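Local coordinates for protein enolase from the environmental genome shotgun sequencing of the Sargasso Sea (PDB 2QGY) that is of unknown function but belongs to the enolase superfamily, binds magnesium and probably abstracts a proton alpha to a carboxylate, at residues E227-D230 with S235-T238. Residues are numbered along the deposited sequence; the frame is centred on the assembly and turned at random. Where two conformers were deposited one is given.
Sequences EPVD and SLLT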
loop_
_atom_site.group_PDB
_atom_site.type_symbol
_atom_site.label_atom_id
_atom_site.label_comp_id
_atom_site.label_asym_id
_atom_site.label_seq_id
_atom_site.Cartn_x
_atom_site.Cartn_y
_atom_site.Cartn_z
ATOM N N GLU A 227 -13.692 9.140 9.418
ATOM C CA GLU A 227 -12.315 8.982 9.864
ATOM C C GLU A 227 -12.018 9.638 11.235
ATOM O O GLU A 227 -11.071 10.395 11.364
ATOM C CB GLU A 227 -11.347 9.491 8.802
ATOM C CG GLU A 227 -11.397 8.688 7.509
ATOM C CD GLU A 227 -10.025 8.533 6.944
ATOM O OE1 GLU A 227 -9.552 9.542 6.378
ATOM O OE2 GLU A 227 -9.401 7.439 7.126
ATOM N N PRO A 228 -12.783 9.269 12.282
ATOM C CA PRO A 228 -12.508 9.841 13.617
ATOM C C PRO A 228 -11.179 9.291 14.143
ATOM O O PRO A 228 -10.531 9.929 14.987
ATOM C CB PRO A 228 -13.685 9.362 14.484
ATOM C CG PRO A 228 -14.202 8.104 13.783
ATOM C CD PRO A 228 -13.883 8.283 12.284
ATOM N N VAL A 229 -10.793 8.118 13.639
ATOM C CA VAL A 229 -9.510 7.500 13.982
ATOM C C VAL A 229 -8.915 6.824 12.745
ATOM O O VAL A 229 -9.603 6.630 11.759
ATOM C CB VAL A 229 -9.628 6.477 15.143
ATOM C CG1 VAL A 229 -10.191 7.166 16.423
ATOM C CG2 VAL A 229 -10.502 5.325 14.765
ATOM N N ASP A 230 -7.655 6.419 12.837
ATOM C CA ASP A 230 -6.993 5.794 11.693
ATOM C C ASP A 230 -7.742 4.525 11.271
ATOM O O ASP A 230 -8.109 3.714 12.108
ATOM C CB ASP A 230 -5.533 5.450 12.024
ATOM C CG ASP A 230 -4.718 5.179 10.775
ATOM O OD1 ASP A 230 -4.882 4.090 10.200
ATOM O OD2 ASP A 230 -3.899 6.047 10.386
ATOM N N SER A 235 -9.377 -1.447 16.501
ATOM C CA SER A 235 -9.712 -1.398 17.930
ATOM C C SER A 235 -10.332 -0.058 18.296
ATOM O O SER A 235 -11.375 -0.018 18.973
ATOM C CB SER A 235 -8.463 -1.667 18.774
ATOM O OG SER A 235 -8.042 -2.999 18.553
ATOM N N LEU A 236 -9.698 1.034 17.870
ATOM C CA LEU A 236 -10.189 2.389 18.165
ATOM C C LEU A 236 -11.467 2.711 17.419
ATOM O O LEU A 236 -12.354 3.385 17.952
ATOM C CB LEU A 236 -9.142 3.448 17.832
ATOM C CG LEU A 236 -8.316 4.006 18.979
ATOM C CD1 LEU A 236 -7.377 2.939 19.532
ATOM C CD2 LEU A 236 -7.545 5.247 18.514
ATOM N N LEU A 237 -11.579 2.224 16.183
ATOM C CA LEU A 237 -12.818 2.461 15.424
ATOM C C LEU A 237 -14.005 1.863 16.169
ATOM O O LEU A 237 -15.076 2.492 16.309
ATOM C CB LEU A 237 -12.752 1.839 14.020
ATOM C CG LEU A 237 -12.098 2.574 12.859
ATOM C CD1 LEU A 237 -11.927 1.568 11.706
ATOM C CD2 LEU A 237 -12.952 3.752 12.431
ATOM N N THR A 238 -13.839 0.627 16.619
ATOM C CA THR A 238 -14.917 -0.030 17.343
ATOM C C THR A 238 -15.219 0.761 18.615
ATOM O O THR A 238 -16.370 0.999 18.930
ATOM C CB THR A 238 -14.624 -1.509 17.635
ATOM O OG1 THR A 238 -13.556 -1.615 18.596
ATOM C CG2 THR A 238 -14.270 -2.277 16.322
#
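Val-229, in the beta-alpha loop after strand 224-226 of the TIM-like barrel domain, packs its side chain on Leu-236 and Leu-237 in the first turn of helix 234-243. Residues 227-230 leave strand 224-226, whose last residue, Glu-226, is a magnesium ligand; four residues later the chain is in helix 234-243, whose first turn faces Val-229. The CB of Val-229 points at the helix and sits 4.1 Å from CB of Leu-236. From CB outward, the side chain of Val-229 forks. Val-229 CG1, anti to the carbonyl carbon (chi1 -59°), goes to the Leu-236 side. Val-229 CG2, held between the backbone N and the carbonyl carbon, reaches furthest into the helix: it comes within 3.6 Å of Leu-237 N and meets CG of the same leucine at 3.7 Å, while also touching Leu-236 CB at 3.8 Å. One valine thus fits against two successive leucines, and no hydrogen bond joins the two segments. Beyond them, Leu-207 of helix 207-217 packs on both Val-229 and Leu-236, whereas Leu-237 rests on Val-248 and Thr-250 of the next strand. The polar end of Asp-230 turns to other partners, OD1 accepting from Glu-232 N and forming a salt bridge with Arg-97 of the second subunit. On the helix itself, Thr-238 OG1 donates to Ser-235 O at 2.7 Å, tilted 34° from the carbonyl plane.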